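Local coordinates for fructose transport system repressor FruR (Pseudomonas putida, PDB 3O74), which probably binds DNA as a LacI-family dual transcriptional regulator of sugar metabolism, with fructose 1-phosphate as its preferred effector, at residues F7-L12 with R19-L24; A124-R129 with L184-Y189; F214-L219 with K266-V271; M230-G235 with V261-K266. All blocks are in the same frame, centred on the assembly; numbering follows the deposited sequence.

Contact 1: F7-L12 with R19-L24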
loop_
_atom_site.group_PDB
_atom_site.type_symbol
_atom_site.label_atom_id
_atom_site.label_comp_id
_atom_site.label_asym_id
_atom_site.label_seq_id
_atom_site.Cartn_x
_atom_site.Cartn_y
_atom_site.Cartn_z
ATOM N N PHE B 7 8.399 11.266 7.882
ATOM C CA PHE B 7 8.491 10.849 6.494
ATOM C C PHE B 7 7.315 11.421 5.703
ATOM O O PHE B 7 6.163 11.064 5.940
ATOM C CB PHE B 7 8.522 9.319 6.385
ATOM C CG PHE B 7 8.786 8.805 4.986
ATOM C CD1 PHE B 7 9.300 9.638 4.000
ATOM C CD2 PHE B 7 8.536 7.477 4.667
ATOM C CE1 PHE B 7 9.545 9.158 2.712
ATOM C CE2 PHE B 7 8.780 6.993 3.391
ATOM C CZ PHE B 7 9.289 7.834 2.411
ATOM N N ILE B 8 7.614 12.329 4.783
ATOM C CA ILE B 8 6.608 12.864 3.879
ATOM C C ILE B 8 6.683 12.104 2.568
ATOM O O ILE B 8 7.701 12.156 1.872
ATOM C CB ILE B 8 6.855 14.350 3.583
ATOM C CG1 ILE B 8 6.689 15.187 4.849
ATOM C CG2 ILE B 8 5.910 14.838 2.494
ATOM C CD1 ILE B 8 7.003 16.657 4.646
ATOM N N LEU B 9 5.609 11.400 2.223
ATOM C CA LEU B 9 5.568 10.668 0.965
ATOM C C LEU B 9 4.363 11.103 0.124
ATOM O O LEU B 9 3.408 11.680 0.649
ATOM C CB LEU B 9 5.591 9.159 1.221
ATOM C CG LEU B 9 4.569 8.596 2.208
ATOM C CD1 LEU B 9 3.214 8.440 1.538
ATOM C CD2 LEU B 9 5.037 7.266 2.770
ATOM N N PRO B 10 4.419 10.851 -1.192
ATOM C CA PRO B 10 3.386 11.379 -2.089
ATOM C C PRO B 10 2.078 10.603 -2.050
ATOM O O PRO B 10 1.025 11.189 -2.281
ATOM C CB PRO B 10 4.019 11.227 -3.478
ATOM C CG PRO B 10 5.466 10.979 -3.238
ATOM C CD PRO B 10 5.532 10.250 -1.941
ATOM N N ASP B 11 2.139 9.307 -1.771
ATOM C CA ASP B 11 0.965 8.460 -1.934
ATOM C C ASP B 11 1.026 7.221 -1.056
ATOM O O ASP B 11 1.845 6.327 -1.266
ATOM C CB ASP B 11 0.816 8.059 -3.402
ATOM C CG ASP B 11 -0.473 7.302 -3.680
ATOM O OD1 ASP B 11 -1.246 7.043 -2.732
ATOM O OD2 ASP B 11 -0.713 6.966 -4.858
ATOM N N LEU B 12 0.132 7.177 -0.076
ATOM C CA LEU B 12 0.055 6.057 0.853
ATOM C C LEU B 12 -0.296 4.752 0.149
ATOM O O LEU B 12 0.032 3.670 0.635
ATOM C CB LEU B 12 -0.986 6.351 1.931
ATOM C CG LEU B 12 -0.612 7.444 2.931
ATOM C CD1 LEU B 12 -1.830 7.900 3.721
ATOM C CD2 LEU B 12 0.480 6.940 3.857
ATOM N N ARG B 19 6.267 0.106 1.565
ATOM C CA ARG B 19 7.335 -0.825 1.892
ATOM C C ARG B 19 8.538 -0.093 2.484
ATOM O O ARG B 19 9.085 -0.497 3.513
ATOM C CB ARG B 19 7.755 -1.610 0.653
ATOM C CG ARG B 19 9.006 -2.441 0.862
ATOM C CD ARG B 19 8.706 -3.770 1.523
ATOM N NE ARG B 19 7.980 -4.659 0.624
ATOM C CZ ARG B 19 8.331 -5.916 0.372
ATOM N NH1 ARG B 19 9.401 -6.437 0.959
ATOM N NH2 ARG B 19 7.610 -6.651 -0.463
ATOM N N ILE B 20 8.941 0.996 1.840
ATOM C CA ILE B 20 10.041 1.800 2.348
ATOM C C ILE B 20 9.702 2.367 3.725
ATOM O O ILE B 20 10.508 2.293 4.650
ATOM C CB ILE B 20 10.401 2.942 1.375
ATOM C CG1 ILE B 20 11.022 2.372 0.095
ATOM C CG2 ILE B 20 11.354 3.922 2.040
ATOM C CD1 ILE B 20 11.227 3.404 -1.007
ATOM N N ALA B 21 8.501 2.920 3.861
ATOM C CA ALA B 21 8.057 3.470 5.139
ATOM C C ALA B 21 8.084 2.410 6.237
ATOM O O ALA B 21 8.433 2.698 7.381
ATOM C CB ALA B 21 6.663 4.069 5.008
ATOM N N LYS B 22 7.722 1.183 5.881
ATOM C CA LYS B 22 7.721 0.083 6.839
ATOM C C LYS B 22 9.142 -0.312 7.221
ATOM O O LYS B 22 9.436 -0.553 8.391
ATOM C CB LYS B 22 6.987 -1.122 6.257
ATOM C CG LYS B 22 6.775 -2.271 7.226
ATOM C CD LYS B 22 6.043 -3.404 6.524
ATOM C CE LYS B 22 5.426 -4.390 7.500
ATOM N NZ LYS B 22 4.554 -5.360 6.775
ATOM N N GLN B 23 10.024 -0.376 6.228
ATOM C CA GLN B 23 11.429 -0.711 6.470
ATOM C C GLN B 23 12.129 0.371 7.287
ATOM O O GLN B 23 12.990 0.077 8.118
ATOM C CB GLN B 23 12.169 -0.918 5.148
ATOM C CG GLN B 23 11.696 -2.110 4.345
ATOM C CD GLN B 23 12.089 -3.427 4.975
ATOM O OE1 GLN B 23 11.282 -4.351 5.056
ATOM N NE2 GLN B 23 13.333 -3.519 5.431
ATOM N N LEU B 24 11.770 1.625 7.037
ATOM C CA LEU B 24 12.306 2.728 7.823
ATOM C C LEU B 24 11.855 2.614 9.271
ATOM O O LEU B 24 12.660 2.744 10.190
ATOM C CB LEU B 24 11.855 4.075 7.256
ATOM C CG LEU B 24 12.644 4.665 6.091
ATOM C CD1 LEU B 24 12.017 5.981 5.654
ATOM C CD2 LEU B 24 14.111 4.867 6.465
#

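Contact 2: A124-R129 with L184-Y189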
loop_
_atom_site.group_PDB
_atom_site.type_symbol
_atom_site.label_atom_id
_atom_site.label_comp_id
_atom_site.label_asym_id
_atom_site.label_seq_id
_atom_site.Cartn_x
_atom_site.Cartn_y
_atom_site.Cartn_z
ATOM N N ALA B 124 6.158 3.076 -27.184
ATOM C CA ALA B 124 5.697 4.267 -26.494
ATOM C C ALA B 124 6.157 4.294 -25.047
ATOM O O ALA B 124 6.430 3.256 -24.444
ATOM C CB ALA B 124 4.184 4.373 -26.570
ATOM N N LEU B 125 6.248 5.503 -24.510
ATOM C CA LEU B 125 6.519 5.710 -23.102
ATOM C C LEU B 125 5.316 6.409 -22.484
ATOM O O LEU B 125 4.848 7.428 -22.993
ATOM C CB LEU B 125 7.760 6.577 -22.917
ATOM C CG LEU B 125 8.008 7.016 -21.477
ATOM C CD1 LEU B 125 8.727 5.922 -20.700
ATOM C CD2 LEU B 125 8.808 8.312 -21.457
ATOM N N ILE B 126 4.807 5.847 -21.398
ATOM C CA ILE B 126 3.743 6.489 -20.650
ATOM C C ILE B 126 4.272 6.847 -19.267
ATOM O O ILE B 126 4.705 5.979 -18.513
ATOM C CB ILE B 126 2.509 5.585 -20.539
ATOM C CG1 ILE B 126 1.717 5.607 -21.851
ATOM C CG2 ILE B 126 1.617 6.022 -19.377
ATOM C CD1 ILE B 126 0.495 4.694 -21.856
ATOM N N GLY B 127 4.234 8.134 -18.950
ATOM C CA GLY B 127 4.760 8.630 -17.697
ATOM C C GLY B 127 3.900 9.759 -17.171
ATOM O O GLY B 127 2.814 10.001 -17.682
ATOM N N ALA B 128 4.389 10.454 -16.152
ATOM C CA ALA B 128 3.629 11.518 -15.510
ATOM C C ALA B 128 4.576 12.433 -14.755
ATOM O O ALA B 128 5.702 12.046 -14.445
ATOM C CB ALA B 128 2.583 10.936 -14.563
ATOM N N ARG B 129 4.118 13.647 -14.466
ATOM C CA ARG B 129 4.935 14.624 -13.755
ATOM C C ARG B 129 6.293 14.785 -14.421
ATOM O O ARG B 129 7.320 14.558 -13.788
ATOM C CB ARG B 129 5.129 14.190 -12.302
ATOM C CG ARG B 129 3.835 14.033 -11.532
ATOM C CD ARG B 129 3.012 15.301 -11.633
ATOM N NE ARG B 129 2.443 15.684 -10.347
ATOM C CZ ARG B 129 3.147 16.212 -9.352
ATOM N NH1 ARG B 129 4.450 16.411 -9.493
ATOM N NH2 ARG B 129 2.552 16.536 -8.213
ATOM N N LEU B 184 5.442 -1.083 -25.069
ATOM C CA LEU B 184 5.091 0.004 -24.169
ATOM C C LEU B 184 5.852 -0.073 -22.854
ATOM O O LEU B 184 5.947 -1.133 -22.234
ATOM C CB LEU B 184 3.589 -0.003 -23.885
ATOM C CG LEU B 184 3.128 0.982 -22.810
ATOM C CD1 LEU B 184 3.201 2.403 -23.334
ATOM C CD2 LEU B 184 1.717 0.658 -22.338
ATOM N N VAL B 185 6.387 1.068 -22.433
ATOM C CA VAL B 185 7.003 1.190 -21.119
ATOM C C VAL B 185 6.213 2.187 -20.283
ATOM O O VAL B 185 5.926 3.293 -20.743
ATOM C CB VAL B 185 8.459 1.674 -21.219
ATOM C CG1 VAL B 185 9.022 1.986 -19.835
ATOM C CG2 VAL B 185 9.315 0.640 -21.927
ATOM N N THR B 186 5.845 1.790 -19.066
ATOM C CA THR B 186 5.253 2.720 -18.112
ATOM C C THR B 186 6.275 3.023 -17.023
ATOM O O THR B 186 6.982 2.128 -16.556
ATOM C CB THR B 186 3.971 2.157 -17.471
ATOM O OG1 THR B 186 4.252 0.877 -16.895
ATOM C CG2 THR B 186 2.874 1.999 -18.510
ATOM N N THR B 187 6.353 4.286 -16.622
ATOM C CA THR B 187 7.356 4.711 -15.652
ATOM C C THR B 187 6.927 4.428 -14.215
ATOM O O THR B 187 7.662 4.724 -13.273
ATOM C CB THR B 187 7.677 6.199 -15.796
ATOM O OG1 THR B 187 6.512 6.975 -15.485
ATOM C CG2 THR B 187 8.154 6.502 -17.227
ATOM N N SER B 188 5.738 3.860 -14.050
ATOM C CA SER B 188 5.207 3.587 -12.722
ATOM C C SER B 188 4.118 2.527 -12.789
ATOM O O SER B 188 3.285 2.533 -13.701
ATOM C CB SER B 188 4.643 4.865 -12.104
ATOM O OG SER B 188 4.004 4.587 -10.868
ATOM N N TYR B 189 4.121 1.617 -11.821
ATOM C CA TYR B 189 3.138 0.541 -11.817
ATOM C C TYR B 189 1.703 1.056 -11.784
ATOM O O TYR B 189 0.813 0.457 -12.390
ATOM C CB TYR B 189 3.365 -0.433 -10.655
ATOM C CG TYR B 189 2.339 -1.535 -10.652
ATOM C CD1 TYR B 189 2.400 -2.559 -11.587
ATOM C CD2 TYR B 189 1.284 -1.533 -9.749
ATOM C CE1 TYR B 189 1.453 -3.565 -11.612
ATOM C CE2 TYR B 189 0.327 -2.540 -9.765
ATOM C CZ TYR B 189 0.420 -3.551 -10.698
ATOM O OH TYR B 189 -0.521 -4.557 -10.725
HETATM O O HOH W 1 7.293 9.491 -15.422
#

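Contact 3: F214-L219 with K266-V271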
loop_
_atom_site.group_PDB
_atom_site.type_symbol
_atom_site.label_atom_id
_atom_site.label_comp_id
_atom_site.label_asym_id
_atom_site.label_seq_id
_atom_site.Cartn_x
_atom_site.Cartn_y
_atom_site.Cartn_z
ATOM N N PHE B 214 8.111 0.184 -14.428
ATOM C CA PHE B 214 8.819 0.361 -13.171
ATOM C C PHE B 214 7.926 -0.141 -12.051
ATOM O O PHE B 214 6.700 -0.063 -12.141
ATOM C CB PHE B 214 9.174 1.828 -12.951
ATOM C CG PHE B 214 10.397 2.270 -13.695
ATOM C CD1 PHE B 214 10.389 2.365 -15.077
ATOM C CD2 PHE B 214 11.556 2.600 -13.010
ATOM C CE1 PHE B 214 11.522 2.776 -15.763
ATOM C CE2 PHE B 214 12.684 3.010 -13.687
ATOM C CZ PHE B 214 12.669 3.099 -15.065
ATOM N N GLY B 215 8.539 -0.649 -10.992
ATOM C CA GLY B 215 7.777 -1.272 -9.929
ATOM C C GLY B 215 7.361 -2.662 -10.360
ATOM O O GLY B 215 7.625 -3.084 -11.485
ATOM N N ASP B 216 6.705 -3.382 -9.463
ATOM C CA ASP B 216 6.331 -4.753 -9.743
ATOM C C ASP B 216 5.121 -5.113 -8.906
ATOM O O ASP B 216 4.739 -4.379 -7.994
ATOM C CB ASP B 216 7.492 -5.696 -9.431
ATOM C CG ASP B 216 7.280 -7.091 -9.988
ATOM O OD1 ASP B 216 6.302 -7.296 -10.740
ATOM O OD2 ASP B 216 8.097 -7.983 -9.677
ATOM N N ASN B 217 4.518 -6.249 -9.220
ATOM C CA ASN B 217 3.325 -6.679 -8.529
ATOM C C ASN B 217 3.189 -8.185 -8.648
ATOM O O ASN B 217 3.361 -8.752 -9.728
ATOM C CB ASN B 217 2.102 -5.977 -9.113
ATOM C CG ASN B 217 0.921 -5.986 -8.173
ATOM O OD1 ASN B 217 0.208 -6.982 -8.066
ATOM N ND2 ASN B 217 0.709 -4.872 -7.481
ATOM N N GLN B 218 2.885 -8.825 -7.527
ATOM C CA GLN B 218 2.821 -10.275 -7.447
ATOM C C GLN B 218 1.927 -10.880 -8.525
ATOM O O GLN B 218 2.274 -11.891 -9.135
ATOM C CB GLN B 218 2.309 -10.683 -6.066
ATOM C CG GLN B 218 1.985 -12.150 -5.937
ATOM C CD GLN B 218 1.289 -12.473 -4.632
ATOM O OE1 GLN B 218 0.659 -11.611 -4.020
ATOM N NE2 GLN B 218 1.397 -13.719 -4.199
ATOM N N LEU B 219 0.777 -10.261 -8.758
ATOM C CA LEU B 219 -0.214 -10.845 -9.654
ATOM C C LEU B 219 0.226 -10.817 -11.122
ATOM O O LEU B 219 -0.389 -11.459 -11.972
ATOM C CB LEU B 219 -1.594 -10.203 -9.450
ATOM C CG LEU B 219 -2.126 -10.230 -8.013
ATOM C CD1 LEU B 219 -3.617 -9.930 -7.975
ATOM C CD2 LEU B 219 -1.847 -11.574 -7.364
ATOM N N LYS B 266 12.963 -7.974 -13.201
ATOM C CA LYS B 266 12.060 -9.115 -13.205
ATOM C C LYS B 266 11.567 -9.342 -14.626
ATOM O O LYS B 266 10.654 -8.659 -15.087
ATOM C CB LYS B 266 10.870 -8.873 -12.280
ATOM C CG LYS B 266 9.819 -9.972 -12.348
ATOM C CD LYS B 266 10.324 -11.269 -11.731
ATOM C CE LYS B 266 9.523 -12.463 -12.226
ATOM N NZ LYS B 266 8.949 -13.277 -11.117
ATOM N N GLN B 267 12.183 -10.289 -15.323
ATOM C CA GLN B 267 11.802 -10.585 -16.699
ATOM C C GLN B 267 10.784 -11.703 -16.763
ATOM O O GLN B 267 11.006 -12.798 -16.245
ATOM C CB GLN B 267 13.020 -10.934 -17.552
ATOM C CG GLN B 267 13.799 -9.726 -18.062
ATOM C CD GLN B 267 14.899 -10.113 -19.033
ATOM O OE1 GLN B 267 15.897 -10.733 -18.652
ATOM N NE2 GLN B 267 14.719 -9.754 -20.299
ATOM N N ARG B 268 9.659 -11.413 -17.401
ATOM C CA ARG B 268 8.602 -12.392 -17.571
ATOM C C ARG B 268 8.395 -12.663 -19.054
ATOM O O ARG B 268 7.714 -13.613 -19.433
ATOM C CB ARG B 268 7.317 -11.891 -16.918
ATOM C CG ARG B 268 7.484 -11.602 -15.439
ATOM C CD ARG B 268 6.281 -10.883 -14.874
ATOM N NE ARG B 268 6.616 -10.165 -13.648
ATOM C CZ ARG B 268 6.136 -10.477 -12.452
ATOM N NH1 ARG B 268 5.290 -11.485 -12.324
ATOM N NH2 ARG B 268 6.491 -9.777 -11.386
ATOM N N ILE B 269 8.994 -11.822 -19.890
ATOM C CA ILE B 269 8.924 -12.002 -21.331
ATOM C C ILE B 269 10.073 -12.881 -21.817
ATOM O O ILE B 269 11.240 -12.512 -21.694
ATOM C CB ILE B 269 8.954 -10.654 -22.072
ATOM C CG1 ILE B 269 7.780 -9.775 -21.628
ATOM C CG2 ILE B 269 8.926 -10.874 -23.577
ATOM C CD1 ILE B 269 7.716 -8.435 -22.333
ATOM N N SER B 270 9.732 -14.040 -22.374
ATOM C CA SER B 270 10.737 -15.002 -22.815
ATOM C C SER B 270 11.653 -14.417 -23.886
ATOM O O SER B 270 11.190 -13.789 -24.840
ATOM C CB SER B 270 10.072 -16.281 -23.328
ATOM O OG SER B 270 9.319 -16.035 -24.503
ATOM N N VAL B 271 12.954 -14.640 -23.727
ATOM C CA VAL B 271 13.949 -14.068 -24.625
ATOM C C VAL B 271 14.849 -15.153 -25.208
ATOM O O VAL B 271 15.334 -15.034 -26.333
ATOM C CB VAL B 271 14.823 -13.029 -23.898
ATOM C CG1 VAL B 271 15.644 -13.698 -22.803
ATOM C CG2 VAL B 271 15.730 -12.307 -24.886
#

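Contact 4: M230-G235 with V261-K266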
loop_
_atom_site.group_PDB
_atom_site.type_symbol
_atom_site.label_atom_id
_atom_site.label_comp_id
_atom_site.label_asym_id
_atom_site.label_seq_id
_atom_site.Cartn_x
_atom_site.Cartn_y
_atom_site.Cartn_z
HETATM N N MSE B 230 10.962 -3.490 -13.347
HETATM C CA MSE B 230 12.162 -3.046 -12.643
HETATM C C MSE B 230 11.785 -2.610 -11.230
HETATM O O MSE B 230 11.282 -1.507 -11.038
HETATM C CB MSE B 230 12.800 -1.872 -13.383
HETATM C CG MSE B 230 13.600 -2.255 -14.615
HETATM SE SE MSE B 230 15.324 -3.017 -14.136
HETATM C CE MSE B 230 16.101 -3.108 -15.914
ATOM N N ALA B 231 12.030 -3.474 -10.246
ATOM C CA ALA B 231 11.619 -3.212 -8.867
ATOM C C ALA B 231 12.717 -2.559 -8.017
ATOM O O ALA B 231 13.898 -2.841 -8.192
ATOM C CB ALA B 231 11.132 -4.495 -8.210
ATOM N N GLN B 232 12.311 -1.694 -7.092
ATOM C CA GLN B 232 13.238 -1.078 -6.150
ATOM C C GLN B 232 13.724 -2.098 -5.136
ATOM O O GLN B 232 12.983 -3.001 -4.755
ATOM C CB GLN B 232 12.558 0.059 -5.384
ATOM C CG GLN B 232 12.045 1.214 -6.226
ATOM C CD GLN B 232 11.484 2.341 -5.368
ATOM O OE1 GLN B 232 12.014 2.645 -4.300
ATOM N NE2 GLN B 232 10.409 2.965 -5.837
ATOM N N GLN B 233 14.966 -1.943 -4.687
ATOM C CA GLN B 233 15.435 -2.676 -3.520
ATOM C C GLN B 233 15.056 -1.856 -2.288
ATOM O O GLN B 233 15.878 -1.117 -1.743
ATOM C CB GLN B 233 16.948 -2.910 -3.587
ATOM C CG GLN B 233 17.401 -3.687 -4.823
ATOM C CD GLN B 233 18.865 -4.099 -4.777
ATOM O OE1 GLN B 233 19.235 -5.049 -4.088
ATOM N NE2 GLN B 233 19.702 -3.390 -5.525
ATOM N N HIS B 234 13.799 -1.985 -1.865
ATOM C CA HIS B 234 13.238 -1.140 -0.812
ATOM C C HIS B 234 14.007 -1.235 0.499
ATOM O O HIS B 234 14.188 -0.236 1.199
ATOM C CB HIS B 234 11.771 -1.497 -0.559
ATOM C CG HIS B 234 10.946 -1.616 -1.804
ATOM N ND1 HIS B 234 10.297 -0.539 -2.375
ATOM C CD2 HIS B 234 10.655 -2.685 -2.579
ATOM C CE1 HIS B 234 9.648 -0.944 -3.450
ATOM N NE2 HIS B 234 9.847 -2.240 -3.599
ATOM N N GLY B 235 14.445 -2.442 0.836
ATOM C CA GLY B 235 15.181 -2.663 2.065
ATOM C C GLY B 235 16.473 -1.873 2.098
ATOM O O GLY B 235 16.807 -1.261 3.111
ATOM N N VAL B 261 20.679 3.303 -5.693
ATOM C CA VAL B 261 20.598 1.858 -5.521
ATOM C C VAL B 261 20.010 1.227 -6.772
ATOM O O VAL B 261 18.979 1.678 -7.276
ATOM C CB VAL B 261 19.721 1.491 -4.315
ATOM C CG1 VAL B 261 19.636 -0.026 -4.150
ATOM C CG2 VAL B 261 20.249 2.145 -3.056
ATOM N N GLY B 262 20.662 0.182 -7.272
ATOM C CA GLY B 262 20.188 -0.500 -8.464
ATOM C C GLY B 262 18.811 -1.113 -8.275
ATOM O O GLY B 262 18.451 -1.534 -7.173
ATOM N N ARG B 263 18.033 -1.151 -9.350
ATOM C CA ARG B 263 16.767 -1.869 -9.350
ATOM C C ARG B 263 16.996 -3.319 -9.773
ATOM O O ARG B 263 17.952 -3.619 -10.485
ATOM C CB ARG B 263 15.769 -1.197 -10.296
ATOM C CG ARG B 263 15.251 0.147 -9.801
ATOM C CD ARG B 263 14.206 0.738 -10.740
ATOM N NE ARG B 263 13.644 1.972 -10.197
ATOM C CZ ARG B 263 12.475 2.050 -9.569
ATOM N NH1 ARG B 263 11.727 0.967 -9.415
ATOM N NH2 ARG B 263 12.046 3.216 -9.101
ATOM N N THR B 264 16.125 -4.221 -9.330
ATOM C CA THR B 264 16.213 -5.614 -9.753
ATOM C C THR B 264 15.324 -5.852 -10.971
ATOM O O THR B 264 14.196 -5.361 -11.033
ATOM C CB THR B 264 15.852 -6.585 -8.619
ATOM O OG1 THR B 264 14.541 -6.286 -8.126
ATOM C CG2 THR B 264 16.857 -6.457 -7.481
ATOM N N PHE B 265 15.843 -6.590 -11.945
ATOM C CA PHE B 265 15.110 -6.847 -13.179
ATOM C C PHE B 265 14.275 -8.118 -13.053
ATOM O O PHE B 265 14.807 -9.204 -12.810
ATOM C CB PHE B 265 16.077 -6.957 -14.360
ATOM C CG PHE B 265 15.444 -6.679 -15.701
ATOM C CD1 PHE B 265 16.232 -6.521 -16.831
ATOM C CD2 PHE B 265 14.069 -6.571 -15.830
ATOM C CE1 PHE B 265 15.661 -6.266 -18.066
ATOM C CE2 PHE B 265 13.493 -6.315 -17.064
ATOM C CZ PHE B 265 14.290 -6.163 -18.181
ATOM N N LYS B 266 12.963 -7.974 -13.201
ATOM C CA LYS B 266 12.060 -9.115 -13.205
ATOM C C LYS B 266 11.567 -9.342 -14.626
ATOM O O LYS B 266 10.654 -8.659 -15.087
ATOM C CB LYS B 266 10.870 -8.873 -12.280
ATOM C CG LYS B 266 9.819 -9.972 -12.348
ATOM C CD LYS B 266 10.324 -11.269 -11.731
ATOM C CE LYS B 266 9.523 -12.463 -12.226
ATOM N NZ LYS B 266 8.949 -13.277 -11.117
HETATM O O HOH W 2 13.439 -6.164 -5.335
HETATM O O HOH W 3 16.427 0.237 -5.961
#

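Contact 1: F7-L12 with R19-L24
Phe7 lays its ring against helix residues Ile20, Ala21 and Leu24, and that ring is the heart of the contact. Its CG is swung away from the backbone N (chi1 -173°), which sends the aromatic group out of the strand and toward the helix. Ala21 comes in at the ring's edge, close to the ring plane, with its CB 3.9 Å from Phe7 CD2. Leu24 uses a different approach. Its side chain crosses that of Phe7 at about a right angle and sets CD1 over one face, 4.3 Å from the Phe7 ring centroid, a CH-pi contact offset toward the rim. On the opposite face sits Leu9 CB, from the same strand as the ring. Ile20 adds its CG2 obliquely, 4.2 Å from Phe7 CE2. The Ala21 methyl has a second neighbour in Leu9, whose CD2 is 4.2 Å from Ala21 CB.

Strand 4-9 and helix 15-30 open a beta-alpha-beta unit that strand 34-39 completes, in a periplasmic-binding-protein-like fold. The helix runs back against its strand; over 7-9 and 19-24 the axes are 174° apart in direction and 10.6 Å at closest approach. Phe63 of strand 61-64 touches both Phe7 and Leu24, and Ile37 of strand 34-39 touches Leu9 and Ala21. Lys22 forms its salt bridge elsewhere, with Asp11 of the second subunit.

No hydrogen bond spans the two segments. What joins helix to sheet here is wholly apolar and buried, so the fit depends on shape and dispersion, with the small Ala21 letting the helix come close to the ring's edge.

Contact 2: A124-R129 with L184-Y189
Ala124, Leu125 and Ile126 pair in parallel register with Leu184, Val185 and Thr186, joining two neighbouring strands of the central sheet in this alpha/beta, periplasmic-binding-protein-like fold. Three backbone bonds stitch the pair. Val185 N donates to Ala124 O at 3.0 Å, Val185 O receives Ile126 N at 2.9 Å, and Thr187 N reaches Ile126 O at 3.0 Å. Val185 and Ile126 thus each spend both N and O on the other strand, while Leu125 and Gly127 turn theirs to the strand beyond, where Tyr156 bonds to both.

Past the last bridge the strands part, and a water takes over: it accepts from Ala128 N at 3.1 Å and is hydrogen-bonded to Thr187 OG1 at 2.6 Å. Thr187 has chi1 64°, which places OG1 beside Gly127 and leaves CG2 to meet Leu125 CD1 at 3.6 Å. The hydroxyl of Thr186 is paired with Thr213 OG1 on the next strand, and Ala128 O is bonded to Ser135 OG. Ser188, N-cap of helix 189-201, bonds a glycerol probably left from crystallisation.

On the face shared by Ala124, Ile126 and Leu184, Leu184 CD1 sits 3.9 Å from Ala124 CB and 3.8 Å from Ile126 CG1.

Contact 3: F214-L219 with K266-V271
Asp216 and Arg268 reach for each other from opposite directions and form the salt bridge of this contact, 2.6 Å from Asp216 OD1 to Arg268 NH2. Only the NH2 end of the guanidinium does the work: the same nitrogen is 3.0 Å from Asp216 OD2, and the carboxylate and guanidinium planes stand 80° apart, so the two groups do not pair flat, side by side. The other end has its own acid, since Arg268 NH1 forms a salt bridge with Asp221, as does Lys266 NZ.

Hydrogen bonds inside 214-219 hold the acid's side in shape. Asn217 N bonds to Asp216 OD1 at 2.6 Å, meeting it from above the carboxylate plane. Asn217 OD1 in turn takes a weak bond from Leu219 N, an Asx turn that leads into the short 3-10 segment.

The packing falls to the methylenes of Lys266, which lie against polar groups. CG is 3.7 Å from Asp216 OD2, and the lysine chain, bent at chi2 (70°), folds back to set its CE 3.9 Å above the Arg268 guanidinium plane, over its centre.

The contact ties the C-terminal tail, beyond strand 257-266, to the loop after strand 210-214, near the protein surface. Two acids alternating with two bases suggest a small charge network, in which Asp216, gripped by NH2 and a backbone N-H, would probably stay ionised.

Contact 4: M230-G235 with V261-K266
In Met230, a selenomethionine, the bend at chi2 (-76°) curls its end over the ring of Phe265, whose CG lies away from its backbone N (chi1 -157°). CE hangs over one ring face, 3.7 Å from the Phe265 centroid, as a CH-pi contact. SE sits obliquely nearby, and the pair makes a Met-aromatic contact. Beneath this runs a short antiparallel ladder. Met230 and Phe265 are a non-hydrogen-bonded pair, and Ala231 with Thr264 a hydrogen-bonded one, Ala231 N to Thr264 O at 3.0 Å and Thr264 N to Ala231 O at 2.9 Å.

Arg263 stretches its chain alongside that of Gln232. Its NH1 gives a bent bond to Met230 O at 3.0 Å, while Gln232 CG presses on one face of the guanidinium, 3.2 Å from Arg263 NH1. The arginine's NE has a stronger partner in Asp104, a salt bridge that directs the group toward helix 104-116.

Beyond the ladder the chain turns at Gln233, centre of an inverse gamma turn and N-cap of helix 234-250. Gln232 and His234 pack on helix 15-30, so the strand hands over from one half of the molecule to the other, consistent with a crossover connection between the two subdomains of this fold. A water joins Gln232 O to Thr264 OG1.

The Gln233 side chain reaches back to strand 257-266. Its NE2 bonds to Gly262 O at 2.8 Å and a nearly straight 166°, and a second water, 2.9 Å from both Gln233 N and Gly262 O, doubles the link.

Contacts 1 and 2 sit on opposite sides of the chain's centre, 22 Å apart between centres, in the two halves of the molecule. Contact 4 touches contact 1, with Gln232 OE1 3.5 Å from Ile20 CD1, and contact 3, where Met230 O probably bonds to Gly215 N at 2.9 Å, but comes no nearer to contact 2 than about 6 Å between nearest atoms. Contact 3 shares Lys266 with contact 4, and meets contact 2 where Phe214 N comes 3.1 Å from Thr186 O, a probable hydrogen bond. A glycerol, probably from crystallisation, lies about 6 Å from the Gln232 side chain; as in LacI relatives, the effector probably binds between the subdomains.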